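Local atomic coordinates of protein spaetzle C-106 (Drosophila melanogaster, PDB entry 3E07), a protein that acts, once activated, as a disulfide-linked dimeric cytokine ligand of the Toll receptor, driving antifungal defence and setting dorsal-ventral polarity in the embryo. Residues Arg7-Ser12 with Cys54-Asn59; Ile42-Cys47 with Lys94-Cys99; Lys69-Gln74 with Cys98-Leu103. All blocks are in the same frame, centred on the assembly; numbering follows the deposited sequence.

Interaction 1: Arg7-Ser12 with Cys54-Asn59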
loop_
_atom_site.group_PDB
_atom_site.type_symbol
_atom_site.label_atom_id
_atom_site.label_comp_id
_atom_site.label_asym_id
_atom_site.label_seq_id
_atom_site.Cartn_x
_atom_site.Cartn_y
_atom_site.Cartn_z
ATOM N N ARG A 7 -0.610 -8.399 14.167
ATOM C CA ARG A 7 0.572 -8.713 13.371
ATOM C C ARG A 7 0.268 -8.861 11.879
ATOM O O ARG A 7 -0.879 -9.070 11.484
ATOM C CB ARG A 7 1.224 -10.006 13.890
ATOM C CG ARG A 7 2.421 -10.477 13.070
ATOM C CD ARG A 7 2.969 -11.811 13.556
ATOM N NE ARG A 7 3.383 -11.757 14.955
ATOM C CZ ARG A 7 4.125 -12.687 15.550
ATOM N NH1 ARG A 7 4.534 -13.745 14.863
ATOM N NH2 ARG A 7 4.457 -12.560 16.829
ATOM N N PHE A 8 1.315 -8.727 11.065
ATOM C CA PHE A 8 1.226 -8.883 9.618
ATOM C C PHE A 8 2.295 -9.892 9.219
ATOM O O PHE A 8 3.276 -10.077 9.941
ATOM C CB PHE A 8 1.465 -7.552 8.902
ATOM C CG PHE A 8 0.375 -6.548 9.126
ATOM C CD1 PHE A 8 0.478 -5.592 10.134
ATOM C CD2 PHE A 8 -0.777 -6.582 8.354
ATOM C CE1 PHE A 8 -0.557 -4.688 10.372
ATOM C CE2 PHE A 8 -1.821 -5.685 8.581
ATOM C CZ PHE A 8 -1.712 -4.733 9.591
ATOM N N LEU A 9 2.103 -10.541 8.073
ATOM C CA LEU A 9 3.039 -11.553 7.583
ATOM C C LEU A 9 4.385 -10.991 7.132
ATOM O O LEU A 9 5.376 -11.717 7.032
ATOM C CB LEU A 9 2.390 -12.328 6.438
ATOM C CG LEU A 9 1.108 -13.063 6.841
ATOM C CD1 LEU A 9 0.394 -13.552 5.613
ATOM C CD2 LEU A 9 1.449 -14.217 7.762
ATOM N N CYS A 10 4.415 -9.692 6.865
ATOM C CA CYS A 10 5.633 -9.026 6.434
ATOM C C CYS A 10 5.877 -7.755 7.237
ATOM O O CYS A 10 5.013 -6.885 7.322
ATOM C CB CYS A 10 5.551 -8.698 4.937
ATOM S SG CYS A 10 5.596 -10.185 3.888
ATOM N N ARG A 11 7.056 -7.661 7.835
ATOM C CA ARG A 11 7.407 -6.487 8.609
ATOM C C ARG A 11 7.722 -5.321 7.673
ATOM O O ARG A 11 8.430 -5.480 6.669
ATOM C CB ARG A 11 8.619 -6.779 9.493
ATOM C CG ARG A 11 8.323 -7.628 10.721
ATOM C CD ARG A 11 9.575 -7.740 11.571
ATOM N NE ARG A 11 10.271 -6.456 11.644
ATOM C CZ ARG A 11 11.325 -6.208 12.417
ATOM N NH1 ARG A 11 11.819 -7.159 13.198
ATOM N NH2 ARG A 11 11.887 -5.006 12.406
ATOM N N SER A 12 7.194 -4.147 8.003
ATOM C CA SER A 12 7.436 -2.965 7.189
ATOM C C SER A 12 7.525 -1.700 8.033
ATOM O O SER A 12 7.074 -1.667 9.179
ATOM C CB SER A 12 6.334 -2.826 6.137
ATOM O OG SER A 12 5.067 -2.925 6.745
ATOM N N CYS A 54 7.753 -14.642 3.937
ATOM C CA CYS A 54 6.752 -14.077 4.856
ATOM C C CYS A 54 6.774 -14.899 6.153
ATOM O O CYS A 54 7.327 -15.996 6.190
ATOM C CB CYS A 54 5.327 -14.161 4.254
ATOM S SG CYS A 54 5.135 -13.771 2.474
ATOM N N ASP A 55 6.191 -14.373 7.222
ATOM C CA ASP A 55 6.136 -15.153 8.451
ATOM C C ASP A 55 5.064 -16.214 8.203
ATOM O O ASP A 55 4.208 -16.041 7.331
ATOM C CB ASP A 55 5.732 -14.288 9.653
ATOM C CG ASP A 55 6.776 -13.235 10.001
ATOM O OD1 ASP A 55 7.976 -13.452 9.710
ATOM O OD2 ASP A 55 6.390 -12.194 10.582
ATOM N N PHE A 56 5.107 -17.310 8.954
ATOM C CA PHE A 56 4.113 -18.371 8.805
ATOM C C PHE A 56 4.011 -18.933 7.387
ATOM O O PHE A 56 2.932 -19.338 6.961
ATOM C CB PHE A 56 2.734 -17.867 9.232
ATOM C CG PHE A 56 2.704 -17.298 10.612
ATOM C CD1 PHE A 56 2.545 -15.929 10.811
ATOM C CD2 PHE A 56 2.870 -18.125 11.721
ATOM C CE1 PHE A 56 2.555 -15.387 12.102
ATOM C CE2 PHE A 56 2.882 -17.598 13.013
ATOM C CZ PHE A 56 2.724 -16.226 13.205
ATOM N N ALA A 57 5.130 -18.964 6.670
ATOM C CA ALA A 57 5.158 -19.486 5.306
ATOM C C ALA A 57 4.837 -20.980 5.271
ATOM O O ALA A 57 4.386 -21.506 4.255
ATOM C CB ALA A 57 6.522 -19.237 4.686
ATOM N N ALA A 58 5.072 -21.655 6.391
ATOM C CA ALA A 58 4.816 -23.085 6.497
ATOM C C ALA A 58 3.322 -23.403 6.500
ATOM O O ALA A 58 2.925 -24.544 6.264
ATOM C CB ALA A 58 5.456 -23.620 7.752
ATOM N N ASN A 59 2.501 -22.392 6.763
ATOM C CA ASN A 59 1.057 -22.573 6.807
ATOM C C ASN A 59 0.439 -22.542 5.420
ATOM O O ASN A 59 -0.767 -22.676 5.262
ATOM C CB ASN A 59 0.426 -21.488 7.676
ATOM C CG ASN A 59 0.827 -21.607 9.126
ATOM O OD1 ASN A 59 1.880 -22.158 9.449
ATOM N ND2 ASN A 59 -0.003 -21.076 10.010
#
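The ring of F56 meets two side chains of R7-S12. L9 reaches its edge with one methyl branch, CD2 standing 3.7 Å from F56 CD1 and close to the ring plane. At the far end of the ring R7 arrives obliquely: its NH1 lies 3.5 Å from F56 CZ, and the guanidinium plane is turned 26° from that of the ring. The extended start of the R7 chain, with CG anti to the backbone N (chi1 176°), lays CD beside F56 CE1, and a bend at chi3 then turns the guanidinium toward F56 CZ.

One backbone bond ties the two segments. D55 N donates to L9 O at 2.8 Å; the N-H...O angle is 170°, and the donor lies in the carbonyl plane on a lone pair. L9 CB also packs on C54 CB at 4.1 Å, and C10 SG lies 3.9 Å from C54 SG. These two sulfurs are not bonded to each other: C10 pairs with C68 and C54 with C101, so two separate disulfides approach each other here, in a chain of the cystine-knot clan.

The contact sits at the dimer interface. Strand 7-8 joins an antiparallel ladder with a strand of the second subunit, whose L103 packs on F56, while strands 65-80 and 94-104 of the same chain carry the cysteines that anchor both loops.

Interaction 2: Ile42-Cys47 with Lys94-Cys99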
loop_
_atom_site.group_PDB
_atom_site.type_symbol
_atom_site.label_atom_id
_atom_site.label_comp_id
_atom_site.label_asym_id
_atom_site.label_seq_id
_atom_site.Cartn_x
_atom_site.Cartn_y
_atom_site.Cartn_z
ATOM N N ILE A 42 5.874 13.060 2.314
ATOM C CA ILE A 42 5.180 11.911 1.758
ATOM C C ILE A 42 5.195 10.687 2.660
ATOM O O ILE A 42 6.261 10.229 3.072
ATOM C CB ILE A 42 5.805 11.543 0.388
ATOM C CG1 ILE A 42 5.641 12.725 -0.572
ATOM C CG2 ILE A 42 5.164 10.278 -0.172
ATOM C CD1 ILE A 42 6.375 12.566 -1.881
ATOM N N GLN A 43 4.010 10.164 2.963
ATOM C CA GLN A 43 3.885 8.961 3.787
ATOM C C GLN A 43 4.241 7.712 2.986
ATOM O O GLN A 43 3.622 7.448 1.957
ATOM C CB GLN A 43 2.453 8.803 4.285
ATOM C CG GLN A 43 2.138 9.518 5.578
ATOM C CD GLN A 43 0.715 9.276 6.017
ATOM O OE1 GLN A 43 0.108 8.269 5.649
ATOM N NE2 GLN A 43 0.175 10.187 6.820
ATOM N N ILE A 44 5.232 6.947 3.438
ATOM C CA ILE A 44 5.590 5.732 2.723
ATOM C C ILE A 44 5.650 4.489 3.602
ATOM O O ILE A 44 5.729 4.582 4.830
ATOM C CB ILE A 44 6.944 5.860 1.979
ATOM C CG1 ILE A 44 8.117 5.751 2.952
ATOM C CG2 ILE A 44 6.980 7.154 1.214
ATOM C CD1 ILE A 44 9.486 5.744 2.268
ATOM N N GLU A 45 5.569 3.326 2.961
ATOM C CA GLU A 45 5.666 2.057 3.659
ATOM C C GLU A 45 6.697 1.185 2.963
ATOM O O GLU A 45 6.487 0.749 1.828
ATOM C CB GLU A 45 4.337 1.310 3.683
ATOM C CG GLU A 45 4.505 -0.055 4.336
ATOM C CD GLU A 45 3.202 -0.719 4.714
ATOM O OE1 GLU A 45 2.421 -0.095 5.466
ATOM O OE2 GLU A 45 2.964 -1.868 4.274
ATOM N N GLU A 46 7.807 0.932 3.642
ATOM C CA GLU A 46 8.870 0.097 3.086
ATOM C C GLU A 46 8.845 -1.288 3.713
ATOM O O GLU A 46 8.535 -1.429 4.897
ATOM C CB GLU A 46 10.246 0.696 3.387
ATOM C CG GLU A 46 10.565 2.015 2.739
ATOM C CD GLU A 46 11.933 2.522 3.164
ATOM O OE1 GLU A 46 12.093 2.878 4.355
ATOM O OE2 GLU A 46 12.854 2.550 2.317
ATOM N N CYS A 47 9.177 -2.310 2.933
ATOM C CA CYS A 47 9.254 -3.658 3.482
ATOM C C CYS A 47 10.505 -3.691 4.356
ATOM O O CYS A 47 11.523 -3.101 3.999
ATOM C CB CYS A 47 9.446 -4.696 2.381
ATOM S SG CYS A 47 7.973 -5.279 1.486
ATOM N N LYS A 94 8.942 6.354 -7.995
ATOM C CA LYS A 94 8.044 5.387 -7.382
ATOM C C LYS A 94 7.988 5.588 -5.877
ATOM O O LYS A 94 9.000 5.890 -5.240
ATOM C CB LYS A 94 8.475 3.957 -7.740
ATOM C CG LYS A 94 8.013 3.540 -9.143
ATOM C CD LYS A 94 8.557 2.200 -9.543
ATOM C CE LYS A 94 8.165 1.874 -10.959
ATOM N NZ LYS A 94 8.703 0.548 -11.368
ATOM N N ILE A 95 6.797 5.420 -5.316
ATOM C CA ILE A 95 6.571 5.625 -3.895
ATOM C C ILE A 95 6.227 4.339 -3.169
ATOM O O ILE A 95 5.140 3.807 -3.343
ATOM C CB ILE A 95 5.422 6.639 -3.698
ATOM C CG1 ILE A 95 5.847 7.984 -4.294
ATOM C CG2 ILE A 95 5.036 6.747 -2.220
ATOM C CD1 ILE A 95 4.675 8.914 -4.603
ATOM N N PRO A 96 7.152 3.828 -2.336
ATOM C CA PRO A 96 6.916 2.586 -1.583
ATOM C C PRO A 96 5.603 2.790 -0.845
ATOM O O PRO A 96 5.469 3.718 -0.045
ATOM C CB PRO A 96 8.116 2.519 -0.640
ATOM C CG PRO A 96 9.195 3.236 -1.427
ATOM C CD PRO A 96 8.439 4.435 -1.958
ATOM N N SER A 97 4.633 1.931 -1.106
ATOM C CA SER A 97 3.334 2.131 -0.505
ATOM C C SER A 97 2.729 1.019 0.324
ATOM O O SER A 97 1.880 1.279 1.169
ATOM C CB SER A 97 2.341 2.499 -1.611
ATOM O OG SER A 97 2.270 1.472 -2.601
ATOM N N CYS A 98 3.164 -0.212 0.108
ATOM C CA CYS A 98 2.542 -1.324 0.805
ATOM C C CYS A 98 3.481 -2.521 0.763
ATOM O O CYS A 98 4.071 -2.814 -0.268
ATOM C CB CYS A 98 1.230 -1.616 0.056
ATOM S SG CYS A 98 -0.011 -2.828 0.614
ATOM N N CYS A 99 3.650 -3.190 1.891
ATOM C CA CYS A 99 4.484 -4.370 1.912
ATOM C C CYS A 99 3.536 -5.518 2.182
ATOM O O CYS A 99 2.902 -5.559 3.224
ATOM C CB CYS A 99 5.541 -4.300 3.013
ATOM S SG CYS A 99 6.621 -5.763 2.927
#
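I95 opens the contact with its CG2 branch, anti to the backbone N, which meets I44 CG2 at 4.0 Å and I42 CG2 at 4.1 Å. P96 follows: its carbonyl accepts a nearly straight bond from E45 N at 3.0 Å, the donor standing 55° out of the carbonyl plane, while its CB packs 3.4 Å from E45 O. S97 and C98 both face H71, forming a classic beta bulge, and S97 O lies near E45 CB.

C99 N then donates to E45 OE2 at 2.8 Å. The bond uses the anti side of the carboxylate and lies 22° from its plane; E45 reaches it by extending its chain with CG anti to the backbone N. The same OE2 also forms a salt bridge with K100 of the second subunit, so this oxygen of the buried E45 is held from both chains. The segment ends in the C47-C99 disulfide, SG to SG 2.0 Å.

With axes 60° apart and a single backbone bond across, the segments do not form a regular ladder. Strand 39-47 pairs instead with strand 12-17, and strand 94-104 with strand 65-80, so the contact joins two antiparallel sheets of the cystine-knot fold.

Interaction 3: Lys69-Gln74 with Cys98-Leu103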
loop_
_atom_site.group_PDB
_atom_site.type_symbol
_atom_site.label_atom_id
_atom_site.label_comp_id
_atom_site.label_asym_id
_atom_site.label_seq_id
_atom_site.Cartn_x
_atom_site.Cartn_y
_atom_site.Cartn_z
ATOM N N LYS A 69 6.633 -8.750 -0.632
ATOM C CA LYS A 69 6.768 -7.931 -1.818
ATOM C C LYS A 69 6.503 -6.455 -1.578
ATOM O O LYS A 69 5.525 -6.078 -0.924
ATOM C CB LYS A 69 5.817 -8.432 -2.910
ATOM C CG LYS A 69 6.520 -8.938 -4.154
ATOM C CD LYS A 69 5.554 -9.071 -5.316
ATOM C CE LYS A 69 4.932 -7.726 -5.680
ATOM N NZ LYS A 69 3.997 -7.819 -6.832
ATOM N N GLN A 70 7.382 -5.624 -2.125
ATOM C CA GLN A 70 7.259 -4.174 -2.016
ATOM C C GLN A 70 6.348 -3.659 -3.135
ATOM O O GLN A 70 6.567 -3.967 -4.314
ATOM C CB GLN A 70 8.645 -3.527 -2.148
ATOM C CG GLN A 70 8.645 -2.010 -2.004
ATOM C CD GLN A 70 8.236 -1.544 -0.599
ATOM O OE1 GLN A 70 8.965 -1.745 0.378
ATOM N NE2 GLN A 70 7.062 -0.928 -0.499
ATOM N N HIS A 71 5.328 -2.889 -2.771
ATOM C CA HIS A 71 4.414 -2.301 -3.749
ATOM C C HIS A 71 4.667 -0.799 -3.822
ATOM O O HIS A 71 5.140 -0.197 -2.856
ATOM C CB HIS A 71 2.960 -2.556 -3.354
ATOM C CG HIS A 71 2.494 -3.949 -3.634
ATOM N ND1 HIS A 71 1.244 -4.408 -3.277
ATOM C CD2 HIS A 71 3.095 -4.978 -4.283
ATOM C CE1 HIS A 71 1.095 -5.651 -3.694
ATOM N NE2 HIS A 71 2.207 -6.020 -4.308
ATOM N N TYR A 72 4.347 -0.197 -4.964
ATOM C CA TYR A 72 4.543 1.227 -5.147
ATOM C C TYR A 72 3.343 1.872 -5.817
ATOM O O TYR A 72 2.569 1.213 -6.493
ATOM C CB TYR A 72 5.749 1.488 -6.055
ATOM C CG TYR A 72 7.043 0.820 -5.658
ATOM C CD1 TYR A 72 7.988 1.490 -4.879
ATOM C CD2 TYR A 72 7.346 -0.466 -6.099
ATOM C CE1 TYR A 72 9.199 0.902 -4.557
ATOM C CE2 TYR A 72 8.556 -1.062 -5.783
ATOM C CZ TYR A 72 9.482 -0.368 -5.011
ATOM O OH TYR A 72 10.695 -0.944 -4.723
ATOM N N THR A 73 3.212 3.178 -5.619
ATOM C CA THR A 73 2.195 3.985 -6.281
ATOM C C THR A 73 3.073 5.041 -6.975
ATOM O O THR A 73 4.278 5.120 -6.693
ATOM C CB THR A 73 1.257 4.690 -5.290
ATOM O OG1 THR A 73 2.012 5.589 -4.469
ATOM C CG2 THR A 73 0.536 3.676 -4.417
ATOM N N GLN A 74 2.507 5.829 -7.889
ATOM C CA GLN A 74 3.299 6.860 -8.566
ATOM C C GLN A 74 2.436 7.946 -9.202
ATOM O O GLN A 74 1.257 7.715 -9.488
ATOM C CB GLN A 74 4.239 6.233 -9.616
ATOM C CG GLN A 74 3.597 5.287 -10.612
ATOM C CD GLN A 74 4.599 4.671 -11.594
ATOM O OE1 GLN A 74 5.261 5.377 -12.357
ATOM N NE2 GLN A 74 4.704 3.348 -11.578
ATOM N N CYS A 98 3.164 -0.212 0.108
ATOM C CA CYS A 98 2.542 -1.324 0.805
ATOM C C CYS A 98 3.481 -2.521 0.763
ATOM O O CYS A 98 4.071 -2.814 -0.268
ATOM C CB CYS A 98 1.230 -1.616 0.056
ATOM S SG CYS A 98 -0.011 -2.828 0.614
ATOM N N CYS A 99 3.650 -3.190 1.891
ATOM C CA CYS A 99 4.484 -4.370 1.912
ATOM C C CYS A 99 3.536 -5.518 2.182
ATOM O O CYS A 99 2.902 -5.559 3.224
ATOM C CB CYS A 99 5.541 -4.300 3.013
ATOM S SG CYS A 99 6.621 -5.763 2.927
ATOM N N LYS A 100 3.408 -6.443 1.243
ATOM C CA LYS A 100 2.512 -7.566 1.460
ATOM C C LYS A 100 3.077 -8.885 0.954
ATOM O O LYS A 100 4.015 -8.917 0.144
ATOM C CB LYS A 100 1.141 -7.290 0.832
ATOM C CG LYS A 100 1.151 -7.040 -0.649
ATOM C CD LYS A 100 -0.277 -7.050 -1.218
ATOM C CE LYS A 100 -1.133 -5.901 -0.703
ATOM N NZ LYS A 100 -2.505 -5.920 -1.308
ATOM N N CYS A 101 2.498 -9.972 1.455
ATOM C CA CYS A 101 2.909 -11.322 1.126
ATOM C C CYS A 101 2.375 -11.815 -0.224
ATOM O O CYS A 101 1.170 -11.840 -0.487
ATOM C CB CYS A 101 2.477 -12.281 2.253
ATOM S SG CYS A 101 3.140 -13.971 2.069
ATOM N N ALA A 102 3.300 -12.214 -1.077
ATOM C CA ALA A 102 2.962 -12.719 -2.394
ATOM C C ALA A 102 3.333 -14.199 -2.470
ATOM O O ALA A 102 4.482 -14.585 -2.232
ATOM C CB ALA A 102 3.726 -11.928 -3.467
ATOM N N LEU A 103 2.347 -15.017 -2.805
ATOM C CA LEU A 103 2.572 -16.443 -2.928
ATOM C C LEU A 103 2.985 -16.746 -4.366
ATOM O O LEU A 103 2.142 -16.804 -5.254
ATOM C CB LEU A 103 1.293 -17.208 -2.564
ATOM C CG LEU A 103 0.638 -16.865 -1.216
ATOM C CD1 LEU A 103 -0.634 -17.651 -1.097
ATOM C CD2 LEU A 103 1.555 -17.177 -0.053
#
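K69 and K100 form an antiparallel hydrogen-bonded pair: K69 N donates to K100 O at 2.7 Å, and K100 N returns to K69 O at 3.1 Å. Two residues along, H71 N reaches C98 O at 2.8 Å. Q70 and C99 form the non-hydrogen-bonded pair between them. C99 CA also approaches K69 O at 3.5 Å in a CA-H...O contact.

On the face carrying K69, H71, C98 and K100, H71 CB packs 3.9 Å from C98 CB. The methylenes of K69 pass alongside A102 CB (K69 CD to A102 CB 3.9 Å) before the chain leads away. Strands 65-80 and 94-104 are an antiparallel pair in the three-stranded sheet ordered 86-89, 65-80, 94-104 of this cystine-knot fold, and their axes here lie 142° apart.

On the other face Q70 folds back at chi2 (65°), so that NE2 donates to H71 O at 3.1 Å with a nearly straight N-H...O angle of 170°. The same NE2 bonds E45 O and OE1 accepts C47 N, tying the amide to strand 39-47. Farther out, the ammonium of K69 pairs with E6 of the second subunit, and K100 NZ also bonds C99 O of the second subunit; C98 is disulfide-bonded to its counterpart in that chain.

Interactions 2 and 3 lie close together, their centres about 8 Å apart, and share C98 and C99 on strand 94-104; interaction 1 is farther off, about 18 Å from interaction 2 and 13 Å from interaction 3. Along the chain interaction 1 closes before interaction 3 opens, whereas the segments of interactions 1 and 2 alternate. Strand 94-104 is the common spine: it bonds to strand 65-80 in one sheet, faces strand 39-47 of another, and holds the loop at C54 through C101. Disulfides link all three contacts, as in a cystine-knot growth factor, and each touches the second subunit, so residues that hold the chain together lie at or beside the dimer interface of this Toll ligand.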